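Endostatin (Mus musculus, PDB 1KOE) inhibits angiogenesis as the C-terminal, non-collagenous fragment of the collagen XVIII alpha1 chain and probably binds heparin. Local coordinates at residues Phe25-Gln30 and Val165-Asn170; Gln29-Val34 and Phe95-Arg100; Ile65-Leu68 and Val72-Pro75. All blocks are in the same frame, centred on the assembly; numbering follows the deposited sequence.

Contact 1: residues Phe25-Gln30 and Val165-Asn170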
loop_
_atom_site.group_PDB
_atom_site.type_symbol
_atom_site.label_atom_id
_atom_site.label_comp_id
_atom_site.label_asym_id
_atom_site.label_seq_id
_atom_site.Cartn_x
_atom_site.Cartn_y
_atom_site.Cartn_z
ATOM N N PHE A 25 -11.087 3.493 -5.851
ATOM C CA PHE A 25 -12.132 2.779 -6.581
ATOM C C PHE A 25 -11.622 1.389 -7.033
ATOM O O PHE A 25 -12.371 0.403 -7.039
ATOM C CB PHE A 25 -12.613 3.606 -7.778
ATOM C CG PHE A 25 -13.738 2.971 -8.526
ATOM C CD1 PHE A 25 -14.849 2.480 -7.849
ATOM C CD2 PHE A 25 -13.698 2.872 -9.905
ATOM C CE1 PHE A 25 -15.925 1.894 -8.551
ATOM C CE2 PHE A 25 -14.760 2.292 -10.612
ATOM C CZ PHE A 25 -15.871 1.804 -9.935
ATOM N N GLN A 26 -10.352 1.310 -7.438
ATOM C CA GLN A 26 -9.774 0.026 -7.839
ATOM C C GLN A 26 -9.796 -0.943 -6.646
ATOM O O GLN A 26 -10.172 -2.106 -6.807
ATOM C CB GLN A 26 -8.355 0.216 -8.381
ATOM C CG GLN A 26 -8.324 0.781 -9.793
ATOM C CD GLN A 26 -9.107 -0.091 -10.771
ATOM O OE1 GLN A 26 -8.831 -1.288 -10.913
ATOM N NE2 GLN A 26 -10.117 0.495 -11.421
ATOM N N CYS A 27 -9.396 -0.466 -5.466
ATOM C CA CYS A 27 -9.418 -1.294 -4.258
ATOM C C CYS A 27 -10.845 -1.799 -3.987
ATOM O O CYS A 27 -11.049 -2.969 -3.645
ATOM C CB CYS A 27 -8.916 -0.504 -3.046
ATOM S SG CYS A 27 -7.119 -0.179 -3.057
ATOM N N PHE A 28 -11.819 -0.908 -4.132
ATOM C CA PHE A 28 -13.233 -1.243 -3.926
ATOM C C PHE A 28 -13.682 -2.333 -4.904
ATOM O O PHE A 28 -14.252 -3.358 -4.506
ATOM C CB PHE A 28 -14.100 0.017 -4.124
ATOM C CG PHE A 28 -15.588 -0.254 -4.093
ATOM C CD1 PHE A 28 -16.274 -0.580 -5.259
ATOM C CD2 PHE A 28 -16.296 -0.194 -2.892
ATOM C CE1 PHE A 28 -17.648 -0.849 -5.232
ATOM C CE2 PHE A 28 -17.679 -0.463 -2.860
ATOM C CZ PHE A 28 -18.338 -0.789 -4.032
ATOM N N GLN A 29 -13.420 -2.111 -6.189
ATOM C CA GLN A 29 -13.818 -3.055 -7.222
ATOM C C GLN A 29 -13.190 -4.434 -7.068
ATOM O O GLN A 29 -13.886 -5.463 -7.114
ATOM C CB GLN A 29 -13.478 -2.507 -8.608
ATOM C CG GLN A 29 -14.444 -1.460 -9.079
ATOM C CD GLN A 29 -15.866 -2.021 -9.245
ATOM O OE1 GLN A 29 -16.294 -2.308 -10.364
ATOM N NE2 GLN A 29 -16.593 -2.187 -8.135
ATOM N N GLN A 30 -11.883 -4.463 -6.840
ATOM C CA GLN A 30 -11.193 -5.734 -6.739
ATOM C C GLN A 30 -11.514 -6.550 -5.501
ATOM O O GLN A 30 -11.569 -7.787 -5.564
ATOM C CB GLN A 30 -9.706 -5.520 -6.956
ATOM C CG GLN A 30 -9.465 -4.995 -8.349
ATOM C CD GLN A 30 -7.999 -4.803 -8.687
ATOM O OE1 GLN A 30 -7.129 -5.450 -8.103
ATOM N NE2 GLN A 30 -7.718 -3.931 -9.653
ATOM N N VAL A 165 0.618 -1.598 -5.931
ATOM C CA VAL A 165 -0.205 -0.706 -5.140
ATOM C C VAL A 165 -0.967 -1.606 -4.180
ATOM O O VAL A 165 -1.551 -2.626 -4.608
ATOM C CB VAL A 165 -1.192 0.100 -6.011
ATOM C CG1 VAL A 165 -2.111 0.921 -5.112
ATOM C CG2 VAL A 165 -0.407 1.025 -6.970
ATOM N N LEU A 166 -0.936 -1.248 -2.895
ATOM C CA LEU A 166 -1.634 -2.013 -1.861
ATOM C C LEU A 166 -2.948 -1.352 -1.419
ATOM O O LEU A 166 -3.137 -0.131 -1.562
ATOM C CB LEU A 166 -0.728 -2.183 -0.631
ATOM C CG LEU A 166 0.647 -2.814 -0.890
ATOM C CD1 LEU A 166 1.437 -2.854 0.412
ATOM C CD2 LEU A 166 0.486 -4.203 -1.482
ATOM N N CYS A 167 -3.838 -2.175 -0.866
ATOM C CA CYS A 167 -5.128 -1.735 -0.337
ATOM C C CYS A 167 -5.181 -2.261 1.092
ATOM O O CYS A 167 -4.801 -3.414 1.354
ATOM C CB CYS A 167 -6.298 -2.352 -1.109
ATOM S SG CYS A 167 -6.294 -2.042 -2.892
ATOM N N ILE A 168 -5.616 -1.408 2.003
ATOM C CA ILE A 168 -5.719 -1.767 3.406
ATOM C C ILE A 168 -7.174 -1.703 3.881
ATOM O O ILE A 168 -7.918 -0.779 3.531
ATOM C CB ILE A 168 -4.802 -0.836 4.305
ATOM C CG1 ILE A 168 -4.973 -1.153 5.804
ATOM C CG2 ILE A 168 -5.065 0.662 4.010
ATOM C CD1 ILE A 168 -4.350 -2.460 6.258
ATOM N N GLU A 169 -7.583 -2.730 4.622
ATOM C CA GLU A 169 -8.922 -2.809 5.222
ATOM C C GLU A 169 -8.893 -1.738 6.313
ATOM O O GLU A 169 -8.050 -1.790 7.211
ATOM C CB GLU A 169 -9.095 -4.194 5.817
ATOM C CG GLU A 169 -10.511 -4.580 6.086
ATOM C CD GLU A 169 -10.640 -6.057 6.430
ATOM O OE1 GLU A 169 -9.604 -6.742 6.569
ATOM O OE2 GLU A 169 -11.781 -6.546 6.560
ATOM N N ASN A 170 -9.804 -0.770 6.250
ATOM C CA ASN A 170 -9.731 0.348 7.188
ATOM C C ASN A 170 -10.294 0.199 8.590
ATOM O O ASN A 170 -10.106 1.069 9.438
ATOM C CB ASN A 170 -10.185 1.658 6.525
ATOM C CG ASN A 170 -11.692 1.785 6.417
ATOM O OD1 ASN A 170 -12.206 2.888 6.190
ATOM N ND2 ASN A 170 -12.417 0.675 6.582
#
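C27, on helix 19-33, and C167, on strand 166-169, are joined covalently, and this bond is nearly the whole contact. The two SG atoms lie 2.0 Å apart, and the dihedral about the sulfur-sulfur bond is -84°, a left-handed twist close to the perpendicular that a relaxed disulfide prefers. That near-perpendicular turn leaves C27 CB and C167 CB 3.7 Å apart, while the CA atoms of C27 and C167 are separated by 5.8 Å. In both residues chi1 (-72° in C27, -56° in C167) sets SG beside its own backbone N and anti to the carbonyl carbon, turned to the other segment.

Van der Waals packing between the segments adds little; its one marginal approach is C27 SG to L166 O at 4.3 Å. C27 and C167 are both buried, with A42 and L9 among the residues that touch them.

Hydrogen bonds run within the segments or to their surroundings, never from one segment to the other. On the helix, NE2 of Q30 donates to OE1 of Q26 at 3.1 Å, a bent bond, while OE1 of Q30 accepts from N of N10. On the strand, backbone bonds link C167 with V7 and L166 with F43.

A buried disulfide thus pins the first helix, 19-33, to strand 166-169, the last along the chain and an inner strand of the mixed sheet, consistent with the C-type-lectin-like fold that endostatin's family is grouped with.

Contact 2: residues Gln29-Val34 and Phe95-Arg100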
loop_
_atom_site.group_PDB
_atom_site.type_symbol
_atom_site.label_atom_id
_atom_site.label_comp_id
_atom_site.label_asym_id
_atom_site.label_seq_id
_atom_site.Cartn_x
_atom_site.Cartn_y
_atom_site.Cartn_z
ATOM N N GLN A 29 -13.420 -2.111 -6.189
ATOM C CA GLN A 29 -13.818 -3.055 -7.222
ATOM C C GLN A 29 -13.190 -4.434 -7.068
ATOM O O GLN A 29 -13.886 -5.463 -7.114
ATOM C CB GLN A 29 -13.478 -2.507 -8.608
ATOM C CG GLN A 29 -14.444 -1.460 -9.079
ATOM C CD GLN A 29 -15.866 -2.021 -9.245
ATOM O OE1 GLN A 29 -16.294 -2.308 -10.364
ATOM N NE2 GLN A 29 -16.593 -2.187 -8.135
ATOM N N GLN A 30 -11.883 -4.463 -6.840
ATOM C CA GLN A 30 -11.193 -5.734 -6.739
ATOM C C GLN A 30 -11.514 -6.550 -5.501
ATOM O O GLN A 30 -11.569 -7.787 -5.564
ATOM C CB GLN A 30 -9.706 -5.520 -6.956
ATOM C CG GLN A 30 -9.465 -4.995 -8.349
ATOM C CD GLN A 30 -7.999 -4.803 -8.687
ATOM O OE1 GLN A 30 -7.129 -5.450 -8.103
ATOM N NE2 GLN A 30 -7.718 -3.931 -9.653
ATOM N N ALA A 31 -11.798 -5.870 -4.397
ATOM C CA ALA A 31 -12.172 -6.570 -3.158
ATOM C C ALA A 31 -13.568 -7.202 -3.334
ATOM O O ALA A 31 -13.808 -8.347 -2.946
ATOM C CB ALA A 31 -12.178 -5.597 -1.966
ATOM N N ARG A 32 -14.470 -6.436 -3.936
ATOM C CA ARG A 32 -15.840 -6.857 -4.180
ATOM C C ARG A 32 -15.877 -8.076 -5.104
ATOM O O ARG A 32 -16.666 -9.000 -4.886
ATOM C CB ARG A 32 -16.590 -5.686 -4.823
ATOM C CG ARG A 32 -18.069 -5.848 -4.979
ATOM C CD ARG A 32 -18.647 -4.664 -5.741
ATOM N NE ARG A 32 -20.069 -4.476 -5.455
ATOM C CZ ARG A 32 -20.536 -3.933 -4.328
ATOM N NH1 ARG A 32 -19.688 -3.525 -3.381
ATOM N NH2 ARG A 32 -21.851 -3.809 -4.137
ATOM N N ALA A 33 -15.000 -8.089 -6.107
ATOM C CA ALA A 33 -14.936 -9.172 -7.086
ATOM C C ALA A 33 -14.607 -10.518 -6.455
ATOM O O ALA A 33 -15.008 -11.554 -6.972
ATOM C CB ALA A 33 -13.919 -8.847 -8.176
ATOM N N VAL A 34 -13.869 -10.507 -5.346
ATOM C CA VAL A 34 -13.501 -11.752 -4.675
ATOM C C VAL A 34 -14.277 -12.023 -3.402
ATOM O O VAL A 34 -13.871 -12.822 -2.568
ATOM C CB VAL A 34 -11.969 -11.855 -4.442
ATOM C CG1 VAL A 34 -11.267 -11.822 -5.784
ATOM C CG2 VAL A 34 -11.455 -10.726 -3.549
ATOM N N PHE A 95 -0.050 -11.040 -1.147
ATOM C CA PHE A 95 -0.872 -11.551 -2.249
ATOM C C PHE A 95 -1.806 -10.475 -2.820
ATOM O O PHE A 95 -2.267 -9.583 -2.093
ATOM C CB PHE A 95 -1.754 -12.714 -1.758
ATOM C CG PHE A 95 -0.979 -13.902 -1.304
ATOM C CD1 PHE A 95 -0.592 -14.871 -2.211
ATOM C CD2 PHE A 95 -0.616 -14.049 0.025
ATOM C CE1 PHE A 95 0.160 -15.977 -1.797
ATOM C CE2 PHE A 95 0.128 -15.143 0.435
ATOM C CZ PHE A 95 0.516 -16.106 -0.483
ATOM N N SER A 96 -2.077 -10.580 -4.118
ATOM C CA SER A 96 -3.027 -9.700 -4.786
ATOM C C SER A 96 -4.423 -10.283 -4.468
ATOM O O SER A 96 -4.518 -11.398 -3.915
ATOM C CB SER A 96 -2.779 -9.732 -6.283
ATOM O OG SER A 96 -2.917 -11.048 -6.778
ATOM N N PHE A 97 -5.486 -9.567 -4.846
ATOM C CA PHE A 97 -6.857 -10.021 -4.579
ATOM C C PHE A 97 -7.139 -11.377 -5.213
ATOM O O PHE A 97 -7.817 -12.221 -4.608
ATOM C CB PHE A 97 -7.882 -8.989 -5.067
ATOM C CG PHE A 97 -7.986 -7.788 -4.177
ATOM C CD1 PHE A 97 -8.680 -7.865 -2.964
ATOM C CD2 PHE A 97 -7.363 -6.588 -4.526
ATOM C CE1 PHE A 97 -8.751 -6.777 -2.103
ATOM C CE2 PHE A 97 -7.425 -5.485 -3.679
ATOM C CZ PHE A 97 -8.121 -5.577 -2.457
ATOM N N ASP A 98 -6.614 -11.603 -6.415
ATOM C CA ASP A 98 -6.836 -12.877 -7.084
ATOM C C ASP A 98 -5.888 -14.018 -6.652
ATOM O O ASP A 98 -5.795 -15.045 -7.341
ATOM C CB ASP A 98 -6.888 -12.712 -8.617
ATOM C CG ASP A 98 -5.573 -12.229 -9.217
ATOM O OD1 ASP A 98 -4.521 -12.296 -8.549
ATOM O OD2 ASP A 98 -5.599 -11.769 -10.385
ATOM N N GLY A 99 -5.170 -13.808 -5.545
ATOM C CA GLY A 99 -4.323 -14.836 -4.976
ATOM C C GLY A 99 -2.911 -15.063 -5.444
ATOM O O GLY A 99 -2.331 -16.089 -5.105
ATOM N N ARG A 100 -2.321 -14.122 -6.155
ATOM C CA ARG A 100 -0.948 -14.282 -6.618
ATOM C C ARG A 100 0.075 -13.612 -5.703
ATOM O O ARG A 100 -0.171 -12.515 -5.178
ATOM C CB ARG A 100 -0.804 -13.716 -8.032
ATOM C CG ARG A 100 -1.503 -14.538 -9.109
ATOM C CD ARG A 100 -1.481 -13.786 -10.422
ATOM N NE ARG A 100 -2.386 -12.651 -10.367
ATOM C CZ ARG A 100 -2.261 -11.534 -11.074
ATOM N NH1 ARG A 100 -1.256 -11.380 -11.918
ATOM N NH2 ARG A 100 -3.148 -10.564 -10.931
#
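F97 lays its aromatic ring against the last turn of helix 19-33, and the close packing of this contact is gathered on that ring. Over one face, offset toward the rim, lie C of Q30 and N of A31, so the ring covers the peptide link itself. CB of Q30 comes to 3.5 Å from CD2 of F97, and CB of A31 to 3.6 Å from CE1 of F97. With chi1 of F97 at -75°, CG sits beside the backbone N and anti to the carbonyl carbon, which sends the ring out to the helix. The side-chain amide of Q30, whose OE1 accepts from N of N10, is turned 81° from the ring plane.

The outer side is looser. Exposed V34, just past the helix, crosses the F97 side chain at about a right angle; its CG2 stays 4.0 Å from CD1 of F97, while CG1 lies 3.7 Å from O of F97.

Polar groups on the second segment are occupied in bracing its type I turn, S96 to G99. R100 holds D98 side-on: NE meets OD1 at 2.8 Å and NH2 meets OD2 at 2.8 Å, a salt bridge. OG of S96 donates to OD1 of D98 at 2.7 Å, from the face of the carboxylate opposite to that met by NE of R100, and NH2 of R100 also reaches O of N10.

With no hydrogen bond between the segments, attachment rests on apolar packing, while charge and hydroxyl chemistry shape the turn that presents F97.

Contact 3: residues Ile65-Leu68 and Val72-Pro75; sequences IVNL and VLSP
The flat carbonyl of I65 receives two N-H groups from the opposing strand, those of L73 and S74, in the classic beta bulge of a short antiparallel hairpin. N of L73 lies in the carbonyl plane, 2.7 Å from O of I65; N of S74 is tilted 16° from that plane and more distant, at 3.3 Å. The return bond, from N of I65 to O of S74, measures 2.9 Å and makes I65 and S74 a hydrogen-bonded pair. Beyond the bulge the register slips by one, and V66 faces V72 as a non-hydrogen-bonded pair.

Side chains divide between the two faces of the sheet. I65 and S74 share one, where I65 packs on L4, L6 and W77. V66 and V72 share the other, their side chains crossing obliquely. The extra residue, L73, directs its side chain at the neighbouring strand: with chi1 at -55°, CG lies anti to the carbonyl carbon, and CD1 settles 3.9 Å from C of V66 and 4.1 Å from CB of N67. ND2 of N67 bonds to OE1 of E71 in the connecting turn and to O of R93. On the V66 side, CG1 of V66 meets CG2 of V72 at 4.1 Å.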
loop_
_atom_site.group_PDB
_atom_site.type_symbol
_atom_site.label_atom_id
_atom_site.label_comp_id
_atom_site.label_asym_id
_atom_site.label_seq_id
_atom_site.Cartn_x
_atom_site.Cartn_y
_atom_site.Cartn_z
ATOM N N ILE A 65 -1.984 -6.919 11.383
ATOM C CA ILE A 65 -2.114 -6.732 9.940
ATOM C C ILE A 65 -1.733 -8.073 9.324
ATOM O O ILE A 65 -0.666 -8.613 9.619
ATOM C CB ILE A 65 -1.143 -5.646 9.403
ATOM C CG1 ILE A 65 -1.333 -4.320 10.178
ATOM C CG2 ILE A 65 -1.328 -5.467 7.887
ATOM C CD1 ILE A 65 -2.703 -3.659 10.048
ATOM N N VAL A 66 -2.599 -8.602 8.467
ATOM C CA VAL A 66 -2.374 -9.903 7.836
ATOM C C VAL A 66 -2.536 -9.803 6.333
ATOM O O VAL A 66 -3.100 -8.830 5.823
ATOM C CB VAL A 66 -3.399 -10.999 8.363
ATOM C CG1 VAL A 66 -3.348 -11.087 9.882
ATOM C CG2 VAL A 66 -4.830 -10.707 7.891
ATOM N N ASN A 67 -1.991 -10.775 5.618
ATOM C CA ASN A 67 -2.159 -10.799 4.175
ATOM C C ASN A 67 -3.500 -11.484 3.818
ATOM O O ASN A 67 -4.279 -11.843 4.713
ATOM C CB ASN A 67 -0.945 -11.423 3.465
ATOM C CG ASN A 67 -0.742 -12.885 3.795
ATOM O OD1 ASN A 67 -1.670 -13.587 4.207
ATOM N ND2 ASN A 67 0.465 -13.370 3.546
ATOM N N LEU A 68 -3.760 -11.660 2.525
ATOM C CA LEU A 68 -4.994 -12.261 2.038
ATOM C C LEU A 68 -5.276 -13.631 2.663
ATOM O O LEU A 68 -6.436 -13.994 2.874
ATOM C CB LEU A 68 -4.918 -12.397 0.521
ATOM C CG LEU A 68 -6.157 -12.962 -0.188
ATOM C CD1 LEU A 68 -7.261 -11.928 -0.165
ATOM C CD2 LEU A 68 -5.814 -13.355 -1.624
ATOM N N VAL A 72 0.158 -13.413 9.423
ATOM C CA VAL A 72 0.469 -12.188 10.141
ATOM C C VAL A 72 1.698 -11.492 9.615
ATOM O O VAL A 72 2.759 -12.112 9.474
ATOM C CB VAL A 72 0.597 -12.443 11.654
ATOM C CG1 VAL A 72 0.798 -11.125 12.411
ATOM C CG2 VAL A 72 -0.637 -13.184 12.153
ATOM N N LEU A 73 1.536 -10.205 9.298
ATOM C CA LEU A 73 2.618 -9.367 8.756
ATOM C C LEU A 73 3.196 -8.417 9.789
ATOM O O LEU A 73 4.393 -8.160 9.806
ATOM C CB LEU A 73 2.114 -8.542 7.561
ATOM C CG LEU A 73 1.462 -9.314 6.415
ATOM C CD1 LEU A 73 0.970 -8.333 5.387
ATOM C CD2 LEU A 73 2.422 -10.288 5.785
ATOM N N SER A 74 2.338 -7.887 10.645
ATOM C CA SER A 74 2.758 -6.935 11.667
ATOM C C SER A 74 1.754 -7.008 12.821
ATOM O O SER A 74 0.575 -7.311 12.610
ATOM C CB SER A 74 2.795 -5.519 11.051
ATOM O OG SER A 74 3.068 -4.531 12.020
ATOM N N PRO A 75 2.224 -6.784 14.065
ATOM C CA PRO A 75 1.350 -6.826 15.248
ATOM C C PRO A 75 0.273 -5.742 15.298
ATOM O O PRO A 75 -0.769 -5.917 15.942
ATOM C CB PRO A 75 2.342 -6.714 16.416
ATOM C CG PRO A 75 3.529 -6.012 15.811
ATOM C CD PRO A 75 3.639 -6.611 14.445
#

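Overall arrangement
Read from the N terminus, the chain enters helix 19-33, where contacts 1 and 2 both begin and share Q29 and Q30. Contact 3 is the first to close, a local hairpin between 65-68 and 72-75 at one margin of the mixed sheet. Contact 2 follows when loop 95-100 returns to the helix end, and contact 1 comes last, bringing strand 166-169 back to the helix near the C terminus. The hairpin therefore falls within both larger loops, and no closures cross. Contacts 1 and 2 touch, with C167 SG 3.7 Å from F97 CE2; L68 CD2 approaches S96 O at 3.3 Å, so loop 95-100 bridges the helix and the hairpin.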